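Local atomic coordinates of signal recognition particle 54 kDa protein (Aeropyrum pernix, PDB entry 7EPK), a protein that belongs to the SRP54 family of signal recognition particle proteins and joins a helical bundle to a P-loop GTPase domain and a signal peptide binding domain. Residues Glu77-Phe82 with Ala282-Val287; Leu100-Gln105 with Val213-Asp218; Gly108-Ala113 with Glu141-Leu146; Gly128-Asp133 with Val181-Ala186. One frame throughout, in Å; residues are numbered along the deposited sequence.

Contact 1: Glu77-Phe82 with Ala282-Val287; sequences ELVKLF and APRRFV
Pro-283 opens helix 283-291 and sets its ring against the end of helix 66-81, with CB 4.1 Å from CG1 of Val-79 and 4.3 Å from CB of Phe-82. Proline suits this first turn, where no backbone N-H is needed for the helix; Ala-282 before it is the N-cap residue, and its carbonyl takes the amides of Arg-285 and Phe-286. Next, Arg-284 starts out away from the partner helix, but bends at chi2 and chi3 bring the guanidinium round until NE lies 3.6 Å from CG1 of Val-79. The guanidinium itself thus lies against the valine methyl, while its NH2 is hydrogen-bonded to the carbonyl O of Gly-84. Phe-286 holds CG anti to its backbone N (chi1 -177°) and presents a ring edge to Phe-82, CE2 to CE2 being 3.8 Å; the two side chains run roughly perpendicular, and Phe-281 adds a third ring. Val-287, buried, uses both branches. CG1 sits 4.1 Å above the plane of the Phe-82 ring, displaced toward the rim, and also nears the carbonyl O of Leu-78 at 3.9 Å, whereas CG2 turns to CG2 of Val-79. Branching at CB thus lets one residue touch Phe-82 and Val-79 together. The short helical pieces run at 116° to each other with their axes 8.7 Å apart. With no hydrogen bond between them, the two segments meet by apolar burial, and the polar tie from Arg-284 goes to Gly-84 just beyond.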
# COMPACT_ATOMS: atom_id res chain seq x y z
N GLU A 77 7.94 7.08 5.30
CA GLU A 77 8.94 7.67 4.38
C GLU A 77 9.72 6.55 3.68
O GLU A 77 10.21 6.82 2.57
CB GLU A 77 9.88 8.60 5.15
CG GLU A 77 9.33 9.99 5.35
CD GLU A 77 8.68 10.62 4.13
OE1 GLU A 77 9.36 10.73 3.06
OE2 GLU A 77 7.50 11.01 4.26
N LEU A 78 9.91 5.40 4.33
CA LEU A 78 10.49 4.17 3.72
C LEU A 78 9.50 3.67 2.66
O LEU A 78 9.95 3.17 1.62
CB LEU A 78 10.76 3.09 4.78
CG LEU A 78 11.95 3.36 5.71
CD1 LEU A 78 12.23 2.19 6.64
CD2 LEU A 78 13.20 3.68 4.93
N VAL A 79 8.21 3.83 2.92
CA VAL A 79 7.16 3.42 1.96
C VAL A 79 7.36 4.24 0.68
O VAL A 79 7.36 3.63 -0.43
CB VAL A 79 5.76 3.59 2.57
CG1 VAL A 79 4.67 3.37 1.54
CG2 VAL A 79 5.53 2.67 3.75
N LYS A 80 7.54 5.55 0.81
CA LYS A 80 7.77 6.49 -0.32
C LYS A 80 9.05 6.08 -1.06
O LYS A 80 9.09 6.12 -2.30
CB LYS A 80 7.88 7.93 0.18
CG LYS A 80 6.56 8.65 0.45
CD LYS A 80 6.68 10.18 0.52
CE LYS A 80 7.33 10.81 -0.71
NZ LYS A 80 6.36 11.11 -1.80
N LEU A 81 10.08 5.68 -0.32
CA LEU A 81 11.42 5.34 -0.87
C LEU A 81 11.29 4.11 -1.77
O LEU A 81 12.04 4.04 -2.73
CB LEU A 81 12.39 5.01 0.26
CG LEU A 81 13.83 4.81 -0.20
CD1 LEU A 81 14.42 6.13 -0.67
CD2 LEU A 81 14.67 4.18 0.91
N PHE A 82 10.40 3.19 -1.41
CA PHE A 82 10.14 1.92 -2.12
C PHE A 82 8.95 2.10 -3.07
O PHE A 82 8.24 1.10 -3.31
CB PHE A 82 9.90 0.80 -1.09
CG PHE A 82 11.15 0.35 -0.38
CD1 PHE A 82 11.89 1.23 0.39
CD2 PHE A 82 11.60 -0.96 -0.49
CE1 PHE A 82 13.04 0.81 1.03
CE2 PHE A 82 12.75 -1.38 0.15
CZ PHE A 82 13.47 -0.49 0.91
N ALA A 282 3.74 -4.63 -2.81
CA ALA A 282 3.01 -3.55 -2.11
C ALA A 282 3.95 -2.92 -1.07
O ALA A 282 4.19 -3.52 -0.02
CB ALA A 282 1.75 -4.11 -1.48
N PRO A 283 4.55 -1.73 -1.34
CA PRO A 283 5.45 -1.06 -0.40
C PRO A 283 4.94 -0.95 1.05
O PRO A 283 5.60 -1.43 1.93
CB PRO A 283 5.63 0.32 -1.05
CG PRO A 283 5.61 -0.03 -2.52
CD PRO A 283 4.46 -1.00 -2.61
N ARG A 284 3.76 -0.38 1.27
CA ARG A 284 3.08 -0.37 2.59
C ARG A 284 3.35 -1.71 3.32
O ARG A 284 3.71 -1.70 4.51
CB ARG A 284 1.59 -0.05 2.41
CG ARG A 284 1.19 1.37 2.82
CD ARG A 284 0.35 2.16 1.82
NE ARG A 284 1.05 3.34 1.26
CZ ARG A 284 0.71 4.63 1.42
NH1 ARG A 284 -0.36 4.98 2.12
NH2 ARG A 284 1.44 5.58 0.86
N ARG A 285 3.21 -2.84 2.64
CA ARG A 285 3.25 -4.17 3.31
C ARG A 285 4.70 -4.66 3.44
O ARG A 285 5.00 -5.42 4.41
CB ARG A 285 2.38 -5.16 2.54
CG ARG A 285 2.61 -6.62 2.91
CD ARG A 285 1.70 -7.53 2.12
NE ARG A 285 1.77 -8.91 2.58
CZ ARG A 285 1.09 -9.92 2.04
NH1 ARG A 285 0.29 -9.70 1.01
NH2 ARG A 285 1.21 -11.14 2.53
N PHE A 286 5.55 -4.32 2.47
CA PHE A 286 6.93 -4.86 2.38
C PHE A 286 7.75 -4.26 3.52
O PHE A 286 8.34 -5.01 4.35
CB PHE A 286 7.51 -4.57 1.00
CG PHE A 286 8.89 -5.15 0.77
CD1 PHE A 286 9.06 -6.51 0.57
CD2 PHE A 286 10.01 -4.32 0.77
CE1 PHE A 286 10.33 -7.03 0.37
CE2 PHE A 286 11.28 -4.85 0.56
CZ PHE A 286 11.43 -6.20 0.37
N VAL A 287 7.75 -2.93 3.60
CA VAL A 287 8.52 -2.16 4.62
C VAL A 287 7.96 -2.53 6.01
O VAL A 287 8.74 -2.68 6.96
CB VAL A 287 8.44 -0.66 4.33
CG1 VAL A 287 8.80 -0.34 2.88
CG2 VAL A 287 7.08 -0.10 4.65

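Contact 2: Leu100-Gln105 with Val213-Asp218; sequences LLVGVQ and VALVID. With GDP (guanosine-5'-diphosphate), chain B.
The flat groups that meet between Leu-100 to Val-102 and Val-213 to Val-216 are peptide units of a parallel sheet. Leu-100, Val-102, Val-213 and Leu-215 project from one face, which Phe-232 of helix 225-235 helps to cover; Leu-101 and Ala-214 project from the other, where Ala-113 of helix 109-122 packs. Three backbone hydrogen bonds join the strands: Ala-214 N to Leu-100 O at 2.9 Å, Val-102 N to Ala-214 O at 2.9 Å, and Val-216 N to Val-102 O at 2.8 Å. On the first face, Val-102 and Val-213 cross at about a right angle. A chi1 of -60° places CG2 of Val-102 between its own N and carbonyl carbon, 3.7 Å from CG1 of Val-213. The longer Leu-215 reaches across and forward with CD1, 4.1 Å from that same CG2 of Val-102 and 4.0 Å from CA of Gly-103. Across the sheet, the small CB of Ala-214 leaves room for CD1 of Leu-101, 4.1 Å away. Branched and aliphatic residues suit such a buried sheet, as they fill both faces without polar groups to satisfy. Gly-103 follows, with backbone angles hardly open to a residue with a CB, which would also run into Val-216 O. The loop then brings CG of Gln-105 to 3.4 Å from O1B of the GDP. A parallel strand leading through a glycine-rich loop at the phosphates into a helix is the hallmark of P-loop NTPases, and Gly-103 fits the start of their Walker A motif.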
# COMPACT_ATOMS: atom_id res chain seq x y z
N LEU A 100 5.40 -7.64 -22.95
CA LEU A 100 6.75 -8.01 -23.45
C LEU A 100 7.74 -8.04 -22.28
O LEU A 100 8.09 -6.97 -21.77
CB LEU A 100 7.19 -7.02 -24.52
CG LEU A 100 8.60 -7.26 -25.10
CD1 LEU A 100 8.69 -8.63 -25.74
CD2 LEU A 100 8.98 -6.17 -26.09
N LEU A 101 8.24 -9.22 -21.94
CA LEU A 101 9.40 -9.39 -21.02
C LEU A 101 10.71 -8.92 -21.70
O LEU A 101 10.90 -9.12 -22.91
CB LEU A 101 9.44 -10.86 -20.60
CG LEU A 101 8.58 -11.21 -19.39
CD1 LEU A 101 7.33 -10.35 -19.31
CD2 LEU A 101 8.22 -12.68 -19.37
N VAL A 102 11.58 -8.25 -20.96
CA VAL A 102 12.93 -7.86 -21.45
C VAL A 102 13.87 -8.00 -20.25
O VAL A 102 13.36 -8.12 -19.13
CB VAL A 102 12.97 -6.45 -22.09
CG1 VAL A 102 12.04 -6.34 -23.29
CG2 VAL A 102 12.66 -5.33 -21.10
N GLY A 103 15.18 -8.05 -20.50
CA GLY A 103 16.19 -8.44 -19.50
C GLY A 103 17.27 -9.32 -20.11
O GLY A 103 17.06 -9.80 -21.22
N VAL A 104 18.38 -9.48 -19.39
CA VAL A 104 19.56 -10.31 -19.76
C VAL A 104 19.38 -11.73 -19.22
O VAL A 104 18.82 -11.91 -18.11
CB VAL A 104 20.89 -9.73 -19.23
CG1 VAL A 104 21.13 -8.32 -19.74
CG2 VAL A 104 20.98 -9.79 -17.71
N GLN A 105 19.97 -12.67 -19.96
CA GLN A 105 19.84 -14.13 -19.72
C GLN A 105 20.28 -14.40 -18.28
O GLN A 105 21.11 -13.63 -17.76
CB GLN A 105 20.65 -14.87 -20.79
CG GLN A 105 20.46 -16.39 -20.78
CD GLN A 105 21.00 -17.03 -22.04
OE1 GLN A 105 21.61 -16.37 -22.89
NE2 GLN A 105 20.77 -18.32 -22.18
N VAL A 213 5.82 -3.27 -21.25
CA VAL A 213 7.18 -3.87 -21.33
C VAL A 213 7.70 -4.03 -19.90
O VAL A 213 7.83 -3.03 -19.19
CB VAL A 213 8.12 -3.03 -22.21
CG1 VAL A 213 9.53 -3.56 -22.15
CG2 VAL A 213 7.65 -2.95 -23.66
N ALA A 214 7.93 -5.25 -19.45
CA ALA A 214 8.42 -5.52 -18.09
C ALA A 214 9.91 -5.83 -18.18
O ALA A 214 10.26 -6.71 -18.93
CB ALA A 214 7.69 -6.68 -17.46
N LEU A 215 10.74 -5.07 -17.46
CA LEU A 215 12.17 -5.38 -17.26
C LEU A 215 12.28 -6.40 -16.13
O LEU A 215 11.85 -6.09 -15.03
CB LEU A 215 12.93 -4.11 -16.90
CG LEU A 215 14.40 -4.34 -16.61
CD1 LEU A 215 15.11 -4.96 -17.82
CD2 LEU A 215 15.07 -3.04 -16.22
N VAL A 216 12.82 -7.57 -16.40
CA VAL A 216 13.02 -8.61 -15.36
C VAL A 216 14.48 -8.54 -14.93
O VAL A 216 15.36 -8.65 -15.80
CB VAL A 216 12.60 -9.99 -15.87
CG1 VAL A 216 13.01 -11.08 -14.91
CG2 VAL A 216 11.10 -10.05 -16.13
N ILE A 217 14.71 -8.29 -13.64
CA ILE A 217 16.05 -8.07 -13.03
C ILE A 217 16.15 -8.96 -11.80
O ILE A 217 15.09 -9.21 -11.14
CB ILE A 217 16.32 -6.60 -12.68
CG1 ILE A 217 15.30 -6.03 -11.69
CG2 ILE A 217 16.40 -5.75 -13.93
CD1 ILE A 217 15.48 -4.56 -11.36
N ASP A 218 17.37 -9.42 -11.54
CA ASP A 218 17.71 -10.19 -10.31
C ASP A 218 18.06 -9.18 -9.20
O ASP A 218 18.54 -8.06 -9.51
CB ASP A 218 18.73 -11.28 -10.68
CG ASP A 218 20.14 -11.17 -10.11
OD1 ASP A 218 20.91 -10.27 -10.54
OD2 ASP A 218 20.48 -12.03 -9.26
PB GDP B . 16.37 -16.31 -18.22
O1B GDP B . 17.62 -16.61 -19.01
O2B GDP B . 16.27 -14.83 -17.89
O3B GDP B . 15.08 -16.87 -18.80
O3A GDP B . 16.47 -17.04 -16.79
PA GDP B . 15.74 -18.45 -16.40
O1A GDP B . 16.28 -19.47 -17.39
O2A GDP B . 14.27 -18.27 -16.10
O5' GDP B . 16.33 -18.84 -14.97
C5' GDP B . 17.73 -18.73 -14.65
C4' GDP B . 17.91 -19.25 -13.23
O4' GDP B . 17.25 -18.36 -12.32
C3' GDP B . 17.25 -20.61 -13.05
O3' GDP B . 18.14 -21.48 -12.37
C2' GDP B . 15.98 -20.33 -12.26
O2' GDP B . 15.61 -21.48 -11.47
C1' GDP B . 16.38 -19.10 -11.44
N9 GDP B . 15.31 -18.19 -10.86
C8 GDP B . 14.42 -17.43 -11.52
N7 GDP B . 13.63 -16.71 -10.67
C5 GDP B . 14.05 -16.99 -9.44
C6 GDP B . 13.67 -16.57 -8.09
O6 GDP B . 12.73 -15.78 -7.92
N1 GDP B . 14.33 -17.09 -7.05
C2 GDP B . 15.34 -17.98 -7.21
N2 GDP B . 15.97 -18.45 -6.10
N3 GDP B . 15.75 -18.41 -8.43
C4 GDP B . 15.15 -17.95 -9.56

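Contact 3: Gly108-Ala113 with Glu141-Leu146; sequences GKTTTA and EQLKRL. With GDP (guanosine-5'-diphosphate), chain B.
Apolar packing joins the two helices, with Thr-110 at its middle. Its CG2 lies over the amide end of Gln-142, 3.7 Å from CD, and 4.0 Å from CD1 of Leu-143; the same CD1 also meets the single methyl of Ala-113. Leu-146 sends CD1 toward the backbone of Thr-110 and Thr-111. No hydrogen bond runs directly between the segments.

Hydrogen bonds instead converge on the GDP. The amide of Gly-108 and Lys-109 N both serve O2B, Lys-109 N lying 2.9 Å from GDP O2B. Thr-110 N serves GDP O3B at 3.0 Å. From the other helix Gln-142, extended beyond CG, carries NE2 to within 3.2 Å of O1A of the GDP, nearly straight at 167°. A water links Thr-110 OG1, Gln-142 OE1 and O1A, while Asp-184 OD2 also holds that hydroxyl.

Gly-108 must lack a side chain, since a CB would strike C8 of the guanine. Lys-109 directs NZ to Gly-103 O, Thr-185 OG1 and Ala-186 O.

Amides gathered at a helix N-terminus probably stabilise the negative diphosphate, and Gln-142 lets the second helix share the grip.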
# COMPACT_ATOMS: atom_id res chain seq x y z
N GLY A 108 16.03 -14.56 -14.68
CA GLY A 108 14.83 -15.33 -14.29
C GLY A 108 13.62 -15.05 -15.17
O GLY A 108 12.49 -15.34 -14.70
N LYS A 109 13.84 -14.58 -16.41
CA LYS A 109 12.80 -14.06 -17.34
C LYS A 109 11.76 -15.15 -17.64
O LYS A 109 10.58 -14.90 -17.39
CB LYS A 109 13.42 -13.53 -18.64
CG LYS A 109 12.47 -12.70 -19.49
CD LYS A 109 12.99 -12.34 -20.88
CE LYS A 109 14.28 -11.55 -20.84
NZ LYS A 109 14.75 -11.19 -22.20
N THR A 110 12.20 -16.31 -18.14
CA THR A 110 11.33 -17.45 -18.54
C THR A 110 10.60 -18.02 -17.29
O THR A 110 9.37 -18.22 -17.31
CB THR A 110 12.16 -18.52 -19.26
OG1 THR A 110 12.91 -17.92 -20.33
CG2 THR A 110 11.31 -19.67 -19.75
N THR A 111 11.33 -18.25 -16.22
CA THR A 111 10.73 -18.55 -14.89
C THR A 111 9.67 -17.49 -14.53
O THR A 111 8.51 -17.85 -14.16
CB THR A 111 11.84 -18.73 -13.83
OG1 THR A 111 13.08 -19.22 -14.40
CG2 THR A 111 11.39 -19.67 -12.73
N THR A 112 9.99 -16.20 -14.66
CA THR A 112 9.07 -15.08 -14.32
C THR A 112 7.85 -15.13 -15.25
O THR A 112 6.74 -14.91 -14.76
CB THR A 112 9.78 -13.72 -14.31
OG1 THR A 112 10.90 -13.81 -13.43
CG2 THR A 112 8.88 -12.58 -13.89
N ALA A 113 8.05 -15.45 -16.53
CA ALA A 113 6.97 -15.65 -17.52
C ALA A 113 5.98 -16.70 -16.99
O ALA A 113 4.77 -16.37 -16.90
CB ALA A 113 7.52 -16.02 -18.88
N GLU A 141 11.08 -25.43 -25.02
CA GLU A 141 10.65 -26.60 -24.20
C GLU A 141 10.43 -26.11 -22.77
O GLU A 141 9.38 -26.49 -22.19
CB GLU A 141 11.67 -27.74 -24.29
CG GLU A 141 11.83 -28.31 -25.69
CD GLU A 141 12.84 -27.57 -26.56
OE1 GLU A 141 12.47 -26.55 -27.17
OE2 GLU A 141 13.99 -28.02 -26.63
N GLN A 142 11.36 -25.30 -22.26
CA GLN A 142 11.30 -24.63 -20.93
C GLN A 142 9.94 -23.94 -20.77
O GLN A 142 9.17 -24.31 -19.83
CB GLN A 142 12.46 -23.63 -20.80
CG GLN A 142 12.79 -23.24 -19.36
CD GLN A 142 13.95 -22.27 -19.28
OE1 GLN A 142 14.62 -21.98 -20.27
NE2 GLN A 142 14.19 -21.76 -18.09
N LEU A 143 9.64 -22.98 -21.65
CA LEU A 143 8.38 -22.21 -21.60
C LEU A 143 7.19 -23.18 -21.73
O LEU A 143 6.23 -23.06 -20.92
CB LEU A 143 8.41 -21.14 -22.70
CG LEU A 143 7.41 -20.00 -22.54
CD1 LEU A 143 7.54 -19.32 -21.18
CD2 LEU A 143 7.55 -18.98 -23.66
N LYS A 144 7.27 -24.14 -22.66
CA LYS A 144 6.27 -25.23 -22.87
C LYS A 144 5.86 -25.84 -21.52
O LYS A 144 4.65 -25.83 -21.22
CB LYS A 144 6.83 -26.30 -23.81
CG LYS A 144 5.96 -26.60 -25.03
CD LYS A 144 4.63 -27.25 -24.72
CE LYS A 144 3.75 -27.39 -25.95
NZ LYS A 144 2.39 -27.88 -25.58
N ARG A 145 6.83 -26.35 -20.76
CA ARG A 145 6.63 -26.98 -19.42
C ARG A 145 5.79 -26.04 -18.55
O ARG A 145 4.66 -26.42 -18.18
CB ARG A 145 7.98 -27.28 -18.74
CG ARG A 145 8.46 -28.72 -18.86
CD ARG A 145 9.90 -28.82 -19.33
NE ARG A 145 10.79 -27.87 -18.66
CZ ARG A 145 12.02 -27.54 -19.04
NH1 ARG A 145 12.72 -26.67 -18.32
NH2 ARG A 145 12.55 -28.08 -20.13
N LEU A 146 6.33 -24.84 -18.27
CA LEU A 146 5.75 -23.83 -17.34
C LEU A 146 4.32 -23.46 -17.78
O LEU A 146 3.50 -23.20 -16.88
CB LEU A 146 6.64 -22.58 -17.28
CG LEU A 146 7.98 -22.77 -16.58
CD1 LEU A 146 8.89 -21.56 -16.80
CD2 LEU A 146 7.78 -23.02 -15.10
PB GDP B . 16.37 -16.31 -18.22
O1B GDP B . 17.62 -16.61 -19.01
O2B GDP B . 16.27 -14.83 -17.89
O3B GDP B . 15.08 -16.87 -18.80
O3A GDP B . 16.47 -17.04 -16.79
PA GDP B . 15.74 -18.45 -16.40
O1A GDP B . 16.28 -19.47 -17.39
O2A GDP B . 14.27 -18.27 -16.10
O5' GDP B . 16.33 -18.84 -14.97
C5' GDP B . 17.73 -18.73 -14.65
C4' GDP B . 17.91 -19.25 -13.23
O4' GDP B . 17.25 -18.36 -12.32
C3' GDP B . 17.25 -20.61 -13.05
O3' GDP B . 18.14 -21.48 -12.37
C2' GDP B . 15.98 -20.33 -12.26
O2' GDP B . 15.61 -21.48 -11.47
C1' GDP B . 16.38 -19.10 -11.44
N9 GDP B . 15.31 -18.19 -10.86
C8 GDP B . 14.42 -17.43 -11.52
N7 GDP B . 13.63 -16.71 -10.67
C5 GDP B . 14.05 -16.99 -9.44
C6 GDP B . 13.67 -16.57 -8.09
O6 GDP B . 12.73 -15.78 -7.92
N1 GDP B . 14.33 -17.09 -7.05
C2 GDP B . 15.34 -17.98 -7.21
N2 GDP B . 15.97 -18.45 -6.10
N3 GDP B . 15.75 -18.41 -8.43
C4 GDP B . 15.15 -17.95 -9.56
O HOH W 1 15.02 -19.23 -20.06

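Contact 4: Gly128-Asp133 with Val181-Ala186; sequences GLVSSD and VIVDTA
Ser-132 and Asp-184 make the shortest polar link here: Ser-132 OG donates to the carbonyl O of Asp-184 at 2.7 Å, in the carbonyl plane and on a lone pair. A chi1 of 89° swings OG between the serine's own N and carbonyl carbon, and its amide adds a weak bond to the same oxygen. Serine suits this spot because a short hydroxyl can keep the chains together just where the strands end. The strands, 127-131 and 180-184, are parallel neighbours in the central sheet of the P-loop NTPase fold. Upstream of the serine, Asp-184 N is bonded to Val-130 O at 3.0 Å, Val-130 N weakly to Ile-182 O, and Ile-182 N to Gly-128 O at 3.1 Å.

Past the strands, Asp-133 runs alongside Ala-186, its carboxylate against the alanine's CA and CB, while OD1 accepts from the backbone N of His-135. The Asp-133 side chain is about 4 Å from the magnesium ion.

Packing fills both sides of the sheet. Val-130 meets Val-181, CG2 to CG1 at 3.8 Å, and puts CB 4.3 Å from CG2 of Val-183, on a face covered by Leu-173 of helix 162-175. The opposite face carries Leu-129 and Ile-182, which point the same way side by side beneath helix 109-122, with CD2 of Leu-129 3.6 Å from CB of Ile-182.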
# COMPACT_ATOMS: atom_id res chain seq x y z
N GLY A 128 -2.15 -16.86 -22.30
CA GLY A 128 -1.18 -17.53 -23.19
C GLY A 128 0.24 -17.01 -22.97
O GLY A 128 0.36 -15.82 -22.64
N LEU A 129 1.25 -17.90 -23.07
CA LEU A 129 2.71 -17.57 -23.16
C LEU A 129 3.18 -17.73 -24.62
O LEU A 129 2.54 -18.45 -25.40
CB LEU A 129 3.52 -18.48 -22.22
CG LEU A 129 3.44 -18.12 -20.73
CD1 LEU A 129 3.82 -19.30 -19.84
CD2 LEU A 129 4.35 -16.96 -20.39
N VAL A 130 4.25 -17.05 -25.00
CA VAL A 130 4.85 -17.08 -26.37
C VAL A 130 6.36 -17.22 -26.22
O VAL A 130 6.98 -16.30 -25.61
CB VAL A 130 4.51 -15.80 -27.14
CG1 VAL A 130 5.30 -15.66 -28.42
CG2 VAL A 130 3.02 -15.67 -27.41
N SER A 131 6.96 -18.29 -26.76
CA SER A 131 8.44 -18.46 -26.83
C SER A 131 8.98 -17.76 -28.09
O SER A 131 8.81 -18.30 -29.20
CB SER A 131 8.86 -19.92 -26.76
OG SER A 131 10.28 -20.04 -26.66
N SER A 132 9.57 -16.58 -27.92
CA SER A 132 10.26 -15.83 -29.00
C SER A 132 11.76 -16.15 -28.95
O SER A 132 12.42 -15.95 -30.00
CB SER A 132 10.03 -14.35 -28.88
OG SER A 132 11.03 -13.75 -28.05
N ASP A 133 12.28 -16.57 -27.79
CA ASP A 133 13.73 -16.83 -27.57
C ASP A 133 14.18 -17.86 -28.60
O ASP A 133 13.55 -18.92 -28.69
CB ASP A 133 14.03 -17.31 -26.15
CG ASP A 133 15.51 -17.44 -25.82
OD1 ASP A 133 16.35 -17.14 -26.72
OD2 ASP A 133 15.81 -17.84 -24.64
N VAL A 181 -1.45 -12.00 -22.88
CA VAL A 181 -0.34 -12.70 -23.60
C VAL A 181 0.98 -12.18 -23.05
O VAL A 181 1.22 -10.97 -23.12
CB VAL A 181 -0.41 -12.43 -25.12
CG1 VAL A 181 0.79 -13.03 -25.83
CG2 VAL A 181 -1.70 -12.95 -25.71
N ILE A 182 1.81 -13.07 -22.54
CA ILE A 182 3.18 -12.77 -22.03
C ILE A 182 4.16 -13.25 -23.10
O ILE A 182 4.21 -14.47 -23.38
CB ILE A 182 3.44 -13.47 -20.69
CG1 ILE A 182 2.41 -13.08 -19.62
CG2 ILE A 182 4.86 -13.19 -20.23
CD1 ILE A 182 2.49 -13.95 -18.36
N VAL A 183 4.94 -12.33 -23.65
CA VAL A 183 5.93 -12.66 -24.69
C VAL A 183 7.32 -12.83 -24.06
O VAL A 183 7.96 -11.80 -23.83
CB VAL A 183 5.90 -11.58 -25.77
CG1 VAL A 183 7.02 -11.78 -26.78
CG2 VAL A 183 4.54 -11.56 -26.45
N ASP A 184 7.77 -14.07 -23.84
CA ASP A 184 9.14 -14.36 -23.34
C ASP A 184 10.15 -14.04 -24.45
O ASP A 184 9.81 -14.19 -25.64
CB ASP A 184 9.28 -15.81 -22.85
CG ASP A 184 10.63 -16.15 -22.20
OD1 ASP A 184 11.39 -15.22 -21.94
OD2 ASP A 184 10.91 -17.33 -21.96
N THR A 185 11.35 -13.59 -24.08
CA THR A 185 12.40 -13.10 -25.01
C THR A 185 13.75 -13.72 -24.65
O THR A 185 13.93 -14.18 -23.48
CB THR A 185 12.53 -11.55 -25.01
OG1 THR A 185 12.79 -11.05 -23.69
CG2 THR A 185 11.30 -10.86 -25.54
N ALA A 186 14.70 -13.66 -25.59
CA ALA A 186 16.13 -13.94 -25.34
C ALA A 186 16.71 -12.91 -24.36
O ALA A 186 16.23 -11.75 -24.31
CB ALA A 186 16.86 -13.96 -26.66

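Overall arrangement
Contacts 2, 3 and 4 form one continuous region around the GDP, whereas contact 1 stands apart, its centre 23 Å from that of contact 2 and about 30 Å from those of contacts 3 and 4. Contacts 2 and 4 belong to the same sheet: strands 97-102 and 180-184 are neighbours, joined by Leu-101 N to Val-183 O at 3.2 Å. Contact 3 lies over both, and its centre is 9 Å from that of contact 4 and 13 Å from that of contact 2. Strand 97-102 runs through the phosphate-binding loop into helix 109-122, so contacts 2 and 3 share the nucleotide pocket. Contact 1 ties the helical bundle to the far end of the GTPase domain sequence.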